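Local coordinates for molybdopterin biosynthesis protein (Mycobacterium abscessus, PDB 3TCR) that probably binds molybdopterin or a precursor of it and acts in molybdenum cofactor biosynthesis, as a trimeric protein of the MoCF_biosynth family, at residues A[110-114]-A[153-157]; A[120-124]-A[165-169]; A[127-132]-A[157-162]; A[138-143]-A[178-182]. All coordinates share one frame; numbering follows the deposited sequence. Where two conformers were deposited one is given.

Interaction 1: A[110-114]-A[153-157]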
# COMPACT_ATOMS: atom_id res chain seq x y z
N GLY A 110 12.17 -10.51 11.38
CA GLY A 110 13.40 -10.48 10.60
C GLY A 110 13.19 -10.65 9.11
O GLY A 110 12.08 -11.09 8.65
N GLY A 111 14.22 -10.24 8.36
CA GLY A 111 14.28 -10.51 6.93
C GLY A 111 13.39 -9.64 6.06
O GLY A 111 13.02 -10.03 4.95
N THR A 112 13.08 -8.43 6.54
CA THR A 112 12.26 -7.46 5.80
C THR A 112 13.01 -6.20 5.34
O THR A 112 12.38 -5.25 4.87
CB THR A 112 11.06 -7.01 6.67
OG1 THR A 112 11.52 -6.36 7.86
CG2 THR A 112 10.22 -8.21 7.07
N GLY A 113 14.34 -6.18 5.44
CA GLY A 113 15.15 -5.00 5.04
C GLY A 113 15.43 -4.96 3.54
O GLY A 113 14.88 -5.74 2.77
N VAL A 114 16.35 -4.08 3.15
CA VAL A 114 16.61 -3.81 1.73
C VAL A 114 17.69 -4.66 1.07
O VAL A 114 17.90 -4.54 -0.12
CB VAL A 114 17.04 -2.35 1.50
CG1 VAL A 114 16.01 -1.40 2.14
CG2 VAL A 114 18.44 -2.11 2.07
N LEU A 153 10.11 1.32 7.00
CA LEU A 153 10.61 0.85 5.71
C LEU A 153 10.43 -0.68 5.49
O LEU A 153 10.76 -1.20 4.42
CB LEU A 153 12.09 1.22 5.60
CG LEU A 153 12.44 2.71 5.45
CD1 LEU A 153 13.97 2.94 5.42
CD2 LEU A 153 11.81 3.25 4.17
N SER A 154 9.94 -1.39 6.50
CA SER A 154 9.77 -2.85 6.40
C SER A 154 9.05 -3.26 5.10
O SER A 154 8.00 -2.72 4.77
CB SER A 154 8.99 -3.40 7.60
OG SER A 154 8.73 -4.78 7.44
N ARG A 155 9.61 -4.24 4.39
CA ARG A 155 8.94 -4.82 3.22
C ARG A 155 7.92 -5.93 3.60
O ARG A 155 7.38 -6.65 2.74
CB ARG A 155 9.97 -5.32 2.23
CG ARG A 155 10.86 -4.22 1.69
CD ARG A 155 11.78 -4.68 0.55
NE ARG A 155 12.53 -5.83 1.00
CZ ARG A 155 12.33 -7.09 0.66
NH1 ARG A 155 11.41 -7.45 -0.22
NH2 ARG A 155 13.08 -8.03 1.21
N GLY A 156 7.66 -6.06 4.90
CA GLY A 156 6.81 -7.12 5.40
C GLY A 156 5.44 -7.14 4.71
O GLY A 156 4.91 -6.08 4.33
N VAL A 157 4.91 -8.34 4.48
CA VAL A 157 3.53 -8.49 4.03
C VAL A 157 2.70 -9.16 5.12
O VAL A 157 3.23 -9.59 6.17
CB VAL A 157 3.44 -9.32 2.73
CG1 VAL A 157 4.27 -8.68 1.60
CG2 VAL A 157 3.89 -10.76 2.99
O HOH W 1 13.12 -2.50 4.36

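Interaction 2: A[120-124]-A[165-169]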
# COMPACT_ATOMS: atom_id res chain seq x y z
N ALA A 120 12.10 -12.73 3.74
CA ALA A 120 10.83 -13.04 4.40
C ALA A 120 9.58 -12.66 3.55
O ALA A 120 8.67 -13.45 3.38
CB ALA A 120 10.76 -12.38 5.79
N PRO A 121 9.54 -11.45 2.98
CA PRO A 121 8.36 -11.10 2.20
C PRO A 121 8.19 -11.95 0.93
O PRO A 121 7.08 -12.40 0.62
CB PRO A 121 8.58 -9.64 1.86
CG PRO A 121 9.63 -9.16 2.84
CD PRO A 121 10.51 -10.35 3.04
N GLU A 122 9.28 -12.15 0.20
CA GLU A 122 9.27 -13.03 -1.00
C GLU A 122 8.83 -14.44 -0.63
O GLU A 122 8.13 -15.09 -1.42
CB GLU A 122 10.67 -13.14 -1.60
CG GLU A 122 11.16 -11.90 -2.34
CD GLU A 122 11.67 -10.78 -1.45
OE1 GLU A 122 11.71 -10.88 -0.21
OE2 GLU A 122 12.03 -9.73 -2.03
N ALA A 123 9.24 -14.91 0.55
CA ALA A 123 8.89 -16.27 0.99
C ALA A 123 7.41 -16.36 1.36
O ALA A 123 6.77 -17.38 1.11
CB ALA A 123 9.76 -16.73 2.16
N THR A 124 6.90 -15.28 1.96
CA THR A 124 5.54 -15.23 2.50
C THR A 124 4.44 -15.01 1.45
O THR A 124 3.45 -15.73 1.45
CB THR A 124 5.45 -14.18 3.63
OG1 THR A 124 6.42 -14.53 4.62
CG2 THR A 124 4.03 -14.11 4.29
N LEU A 165 -3.49 -16.58 10.06
CA LEU A 165 -3.05 -15.21 9.81
C LEU A 165 -1.50 -15.17 9.94
O LEU A 165 -0.96 -15.61 10.93
CB LEU A 165 -3.72 -14.24 10.79
CG LEU A 165 -3.36 -12.76 10.77
CD1 LEU A 165 -3.63 -12.14 9.40
CD2 LEU A 165 -4.07 -12.02 11.92
N VAL A 166 -0.84 -14.67 8.89
CA VAL A 166 0.61 -14.59 8.78
C VAL A 166 1.01 -13.13 8.61
O VAL A 166 0.50 -12.44 7.71
CB VAL A 166 1.15 -15.42 7.58
CG1 VAL A 166 2.68 -15.45 7.61
CG2 VAL A 166 0.54 -16.84 7.60
N VAL A 167 1.91 -12.65 9.47
CA VAL A 167 2.37 -11.27 9.47
C VAL A 167 3.90 -11.18 9.66
O VAL A 167 4.47 -11.72 10.63
CB VAL A 167 1.67 -10.46 10.60
CG1 VAL A 167 2.03 -8.97 10.53
CG2 VAL A 167 0.13 -10.70 10.57
N ASN A 168 4.57 -10.53 8.71
CA ASN A 168 6.00 -10.23 8.81
C ASN A 168 6.27 -8.94 9.60
O ASN A 168 5.71 -7.86 9.26
CB ASN A 168 6.59 -9.96 7.42
CG ASN A 168 6.43 -11.10 6.43
OD1 ASN A 168 6.31 -10.82 5.21
ND2 ASN A 168 6.52 -12.36 6.89
N ILE A 169 7.14 -9.01 10.60
CA ILE A 169 7.68 -7.77 11.18
C ILE A 169 9.22 -7.73 11.14
O ILE A 169 9.87 -8.78 11.06
CB ILE A 169 7.11 -7.47 12.58
CG1 ILE A 169 7.65 -8.37 13.64
CG2 ILE A 169 5.59 -7.69 12.62
CD1 ILE A 169 6.70 -8.33 14.85

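Interaction 3: A[127-132]-A[157-162]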
# COMPACT_ATOMS: atom_id res chain seq x y z
N LEU A 127 2.44 -17.74 -0.42
CA LEU A 127 1.63 -18.63 0.43
C LEU A 127 0.27 -18.03 0.79
O LEU A 127 -0.57 -18.72 1.41
CB LEU A 127 2.38 -18.92 1.75
CG LEU A 127 3.84 -19.39 1.63
CD1 LEU A 127 4.38 -19.60 3.04
CD2 LEU A 127 3.89 -20.66 0.79
N LEU A 128 0.08 -16.75 0.49
CA LEU A 128 -1.12 -16.05 0.96
C LEU A 128 -2.29 -16.33 0.03
O LEU A 128 -2.16 -16.13 -1.16
CB LEU A 128 -0.84 -14.55 1.04
CG LEU A 128 0.26 -14.11 2.02
CD1 LEU A 128 0.43 -12.58 2.08
CD2 LEU A 128 0.02 -14.67 3.42
N ASP A 129 -3.42 -16.79 0.56
CA ASP A 129 -4.64 -16.94 -0.24
C ASP A 129 -5.29 -15.57 -0.46
O ASP A 129 -5.99 -15.37 -1.47
CB ASP A 129 -5.66 -17.85 0.45
CG ASP A 129 -5.14 -19.24 0.66
OD1 ASP A 129 -4.76 -19.91 -0.32
OD2 ASP A 129 -5.07 -19.66 1.81
N ARG A 130 -5.14 -14.70 0.54
CA ARG A 130 -5.53 -13.29 0.38
C ARG A 130 -4.66 -12.39 1.26
O ARG A 130 -4.39 -12.69 2.41
CB ARG A 130 -7.05 -13.05 0.59
CG ARG A 130 -7.62 -13.24 1.98
CD ARG A 130 -9.17 -13.20 1.96
NE ARG A 130 -9.68 -13.42 0.60
CZ ARG A 130 -10.96 -13.48 0.23
NH1 ARG A 130 -11.92 -13.39 1.14
NH2 ARG A 130 -11.28 -13.65 -1.03
N GLU A 131 -4.21 -11.29 0.69
CA GLU A 131 -3.38 -10.34 1.41
C GLU A 131 -4.23 -9.40 2.25
O GLU A 131 -5.41 -9.14 1.92
CB GLU A 131 -2.44 -9.53 0.47
CG GLU A 131 -3.12 -8.72 -0.62
CD GLU A 131 -2.15 -8.10 -1.65
OE1 GLU A 131 -0.91 -8.37 -1.58
OE2 GLU A 131 -2.66 -7.33 -2.54
N LEU A 132 -3.63 -8.89 3.33
CA LEU A 132 -4.27 -7.94 4.22
C LEU A 132 -3.34 -6.75 4.33
O LEU A 132 -2.55 -6.59 5.30
CB LEU A 132 -4.54 -8.56 5.60
CG LEU A 132 -5.61 -9.66 5.57
CD1 LEU A 132 -5.65 -10.49 6.86
CD2 LEU A 132 -6.98 -9.04 5.27
N VAL A 157 4.91 -8.34 4.48
CA VAL A 157 3.53 -8.49 4.03
C VAL A 157 2.70 -9.16 5.12
O VAL A 157 3.23 -9.59 6.17
CB VAL A 157 3.44 -9.32 2.73
CG1 VAL A 157 4.27 -8.68 1.60
CG2 VAL A 157 3.89 -10.76 2.99
N ALA A 158 1.40 -9.27 4.87
CA ALA A 158 0.46 -9.88 5.79
C ALA A 158 -0.73 -10.45 5.04
O ALA A 158 -1.16 -9.90 4.02
CB ALA A 158 -0.02 -8.86 6.84
N GLY A 159 -1.29 -11.53 5.56
CA GLY A 159 -2.43 -12.17 4.91
C GLY A 159 -2.86 -13.47 5.57
O GLY A 159 -2.34 -13.82 6.65
N ILE A 160 -3.84 -14.15 4.92
CA ILE A 160 -4.38 -15.41 5.41
C ILE A 160 -3.83 -16.50 4.52
O ILE A 160 -3.88 -16.38 3.29
CB ILE A 160 -5.92 -15.48 5.33
CG1 ILE A 160 -6.59 -14.37 6.16
CG2 ILE A 160 -6.47 -16.85 5.77
CD1 ILE A 160 -6.25 -14.43 7.65
N SER A 161 -3.29 -17.55 5.14
CA SER A 161 -2.90 -18.75 4.45
C SER A 161 -3.61 -19.92 5.13
O SER A 161 -3.37 -20.18 6.31
CB SER A 161 -1.38 -18.91 4.54
OG SER A 161 -0.91 -19.99 3.75
N GLY A 162 -4.48 -20.62 4.41
CA GLY A 162 -5.29 -21.66 5.02
C GLY A 162 -6.19 -21.06 6.11
O GLY A 162 -7.05 -20.20 5.82
O HOH W 2 -8.07 -19.12 3.44

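Interaction 4: A[138-143]-A[178-182]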
# COMPACT_ATOMS: atom_id res chain seq x y z
N ALA A 138 -0.51 -0.41 8.22
CA ALA A 138 -0.61 0.11 9.59
C ALA A 138 0.72 -0.11 10.38
O ALA A 138 1.12 0.75 11.17
CB ALA A 138 -1.79 -0.53 10.34
N ILE A 139 1.39 -1.24 10.17
CA ILE A 139 2.66 -1.52 10.85
C ILE A 139 3.73 -0.54 10.38
O ILE A 139 4.47 0.04 11.20
CB ILE A 139 3.12 -2.98 10.65
CG1 ILE A 139 2.20 -3.96 11.42
CG2 ILE A 139 4.55 -3.20 11.13
CD1 ILE A 139 2.41 -5.43 11.04
N ARG A 140 3.79 -0.31 9.06
CA ARG A 140 4.77 0.66 8.51
C ARG A 140 4.47 2.07 9.00
O ARG A 140 5.37 2.81 9.40
CB ARG A 140 4.77 0.65 6.97
CG ARG A 140 5.58 -0.51 6.38
CD ARG A 140 5.74 -0.41 4.91
NE ARG A 140 4.53 -0.81 4.18
CZ ARG A 140 4.28 -2.05 3.77
NH1 ARG A 140 3.17 -2.29 3.08
NH2 ARG A 140 5.11 -3.08 4.07
N SER A 141 3.21 2.44 8.92
CA SER A 141 2.79 3.78 9.29
C SER A 141 3.05 4.08 10.76
O SER A 141 3.59 5.11 11.09
CB SER A 141 1.29 3.91 9.03
OG SER A 141 0.90 5.18 9.42
N SER A 142 2.67 3.17 11.64
CA SER A 142 2.96 3.35 13.08
C SER A 142 4.46 3.37 13.36
O SER A 142 4.92 4.16 14.20
CB SER A 142 2.30 2.26 13.93
OG SER A 142 2.76 2.31 15.28
N GLY A 143 5.24 2.51 12.71
CA GLY A 143 6.70 2.52 12.92
C GLY A 143 7.37 3.82 12.48
O GLY A 143 8.29 4.34 13.14
N ASP A 178 6.76 -1.96 18.58
CA ASP A 178 5.79 -1.13 17.89
C ASP A 178 4.86 -1.97 16.97
O ASP A 178 3.66 -1.78 16.99
CB ASP A 178 6.48 -0.01 17.13
CG ASP A 178 5.48 1.02 16.63
OD1 ASP A 178 5.05 1.83 17.47
OD2 ASP A 178 5.13 1.00 15.42
N GLY A 179 5.41 -2.94 16.26
CA GLY A 179 4.64 -3.81 15.35
C GLY A 179 3.60 -4.65 16.06
O GLY A 179 2.44 -4.75 15.63
N MET A 180 4.02 -5.24 17.19
CA MET A 180 3.11 -6.02 18.01
C MET A 180 1.98 -5.17 18.59
O MET A 180 0.83 -5.62 18.63
CB MET A 180 3.88 -6.78 19.12
CG MET A 180 4.75 -7.92 18.60
SD MET A 180 3.79 -9.27 17.84
CE MET A 180 2.93 -9.88 19.30
N ALA A 181 2.27 -3.95 19.04
CA ALA A 181 1.20 -3.08 19.59
C ALA A 181 0.13 -2.77 18.52
O ALA A 181 -1.06 -2.73 18.81
CB ALA A 181 1.77 -1.77 20.20
N THR A 182 0.56 -2.61 17.28
CA THR A 182 -0.34 -2.37 16.15
C THR A 182 -1.08 -3.66 15.75
O THR A 182 -2.28 -3.66 15.53
CB THR A 182 0.44 -1.82 14.93
OG1 THR A 182 0.94 -0.53 15.24
CG2 THR A 182 -0.45 -1.72 13.70
O HOH W 3 5.42 -0.90 13.59
O HOH W 4 1.99 0.61 17.32

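Interaction 1: A[110-114]-A[153-157]
The glycine-rich loop that follows strand 105-109 in this MoCF_biosynth (MogA/MoaB-like) fold meets the loop running from helix 149-152 into strand 158-161, and Thr-112, Gly-113 and Arg-155 make most of the bonds. Gly-110 and Gly-111 have positive phi values, which favour glycine and shape the turn that presents Thr-112. In relatives the loop after this strand borders the molybdopterin pocket, and a similar place here is plausible. Thr-112 O takes the backbone N-H of Arg-155 at 3.0 Å, nearly straight, in the carbonyl plane and on a lone pair. A water gives a hydrogen to Thr-112 O and another to Leu-153 O, so it bridges the two loops. Beside this, Thr-112 OG1 lies 3.2 Å from Ser-154 OG, a weak and unsettled hydrogen bond at most. Ser-154 OG also accepts from the N of Gly-156 at 3.0 Å, an ST turn that bends the loop just before the strand. The Ser-154 hydroxyl, swung away from its own N (chi1 175°), thereby lies between the turn and the threonine. The Arg-155 chain passes Thr-112 O with CB and CG and bends at chi3 (-54°), which brings its guanidinium to the glycine next door. Elsewhere NH1 forms a salt bridge with Glu-122. The guanidinium approaches Gly-113 side-on, with two nitrogens on one oxygen: NE to Gly-113 O at 2.9 Å, from above the carbonyl plane, and NH2 to Gly-113 O at 3.3 Å, with that oxygen only 5° out of the guanidinium plane.

Interaction 2: A[120-124]-A[165-169]
Helix 120-124 and strand 165-169 run almost antiparallel, their N-to-C directions 164° apart and the axes of the two short segments 9.5 Å from each other at closest approach. Pro-121 lies across from Asn-168, and Thr-124 from Val-166. Along this line Ala-120, Thr-124, Val-166 and Asn-168 point toward the opposite segment. Asn-168 reaches out from the strand to meet Thr-124 coming from the helix, and ND2 of Asn-168 gives Thr-124 OG1 a nearly straight hydrogen bond of 3.1 Å, with the hydroxyl in the amide plane. Thr-124 OG1 in turn donates to Ala-120 O one helical turn back (2.8 Å), so that carbonyl receives both the hydroxyl and the backbone N of Thr-124. The pair joins the short helix to a central strand of the mixed alpha/beta sheet of the MoCF_biosynth fold. Both ends of the amide are tied further: ND2 also donates to Thr-108 OG1, and OD1 accepts from the backbone N of Val-157, which fixes the rotation of the group. OD1 lies 3.7 Å from Pro-121 CA, against the helix. With Thr-124 OG1 beside its backbone N (chi1 -57°) and facing Ala-120 O, the methyl CG2 is left to pass Val-166 CG1 at 3.8 Å.

Interaction 3: A[127-132]-A[157-162]
Val-157 touches Leu-128 at the start of a short antiparallel ladder, in which strand 158-161 pairs with strand 130-131, the outermost strand of the chain's mixed sheet, and a classic beta bulge interrupts the register. Val-157 CG2 packs 4.0 Å from Leu-128 CD1, with helix 120-124 nearby through Thr-124. Next, Ala-158 O takes the N-H of Leu-132 at 2.8 Å, from above its carbonyl plane; Leu-132 is at the N-cap position, just before helix 133-145. Gly-159 forms the non-hydrogen-bonded pair with Glu-131. Its CA lies 3.2 Å from Arg-130 O, while Leu-128 CD2 rests on its backbone, so the two strands run very close here. Ile-160 is the hydrogen-bonded partner of Arg-130: its N donates to Arg-130 O at 3.0 Å. The bulge appears at its carbonyl, which faces both Asp-129 and Arg-130, with Asp-129 N bonding Ile-160 O at 2.8 Å and the bond from Arg-130 N long and weak. On the same side of the sheet as Arg-130, the Ile-160 side chain crosses that of Leu-132 obliquely, Ile-160 CG1 near Leu-132 CD1; in the conformer given, the guanidinium of Arg-130 forms a salt bridge with Glu-122 of the third subunit. Ser-161 then extends its hydroxyl, trans to the N of the same residue (chi1 -173°), onto the carbonyl of Leu-127, Ser-161 OG to Leu-127 O 2.7 Å. At the end Gly-162, whose positive phi suits glycine, gives its N-H to Asp-129 OD2 at 2.8 Å, nearly along the C-O axis of the carboxylate.

Interaction 4: A[138-143]-A[178-182]
Ser-142 and Asp-178 bridge helices 133-145 and 173-196, two helices on one side of the sheet in this alpha/beta fold; the short segments cross at 128°, with axes 9.1 Å apart. The apolar packing is close because Gly-179 has no side chain. It brings the backbones together, its CA 5.4 Å from the CA of Ile-139, and Ile-139 CG2 lies over Gly-179 CA. Beside it Thr-182 CG2 points its methyl at Ala-138 CB (3.8 Å) and lies 4.2 Å from Ile-139 CG1. This apolar end faces inward: Ile-139 goes on to pack against Val-167 of the central strand.

The other side is polar and wetter. Ser-142 OG, placed opposite its backbone nitrogen about the CA-CB bond (chi1 170°), donates to Asp-178 OD2 at 2.7 Å, on the syn side and 20° out of the carboxylate plane. One water donates to Asp-178 OD2 and to Ile-139 O, which is already occupied in the helix by Gly-143 N. A second water links Ser-142 OG, Asp-178 O and Thr-182 OG1, adding a bridge beside the direct contacts. Ser-142, Asp-178 and Thr-182 are partly exposed, whereas Ala-138, Ile-139 and Gly-179 are buried.

OD2 thus takes a hydroxyl and a water, two donors that should favour a charged carboxylate, and the helices are held at this edge by hydrogen bonds and ordered water where the inner side relies on apolar contacts.

Overall arrangement
Interactions 1 and 2 are buried, while interactions 3 and 4 are partly so. Interaction 2 lies nearest the chain centre, and its Asn-168 also bonds the N of Val-157, the residue shared by interactions 1 and 3. Interactions 2 and 3 reach neighbouring strands of one sheet, joined by Val-166 N and Gly-159 O. Their chemistry differs: an amide-hydroxyl bond at helix 120-124, backbone pairing at the chain's outermost strand. Interaction 1 relies on loop carbonyls and an arginine, interaction 4 on methyls, a carboxylate and water between helices. Arg-140, from the helix of interaction 4, bonds the carbonyls of Ser-154 and Gly-156 in interaction 1.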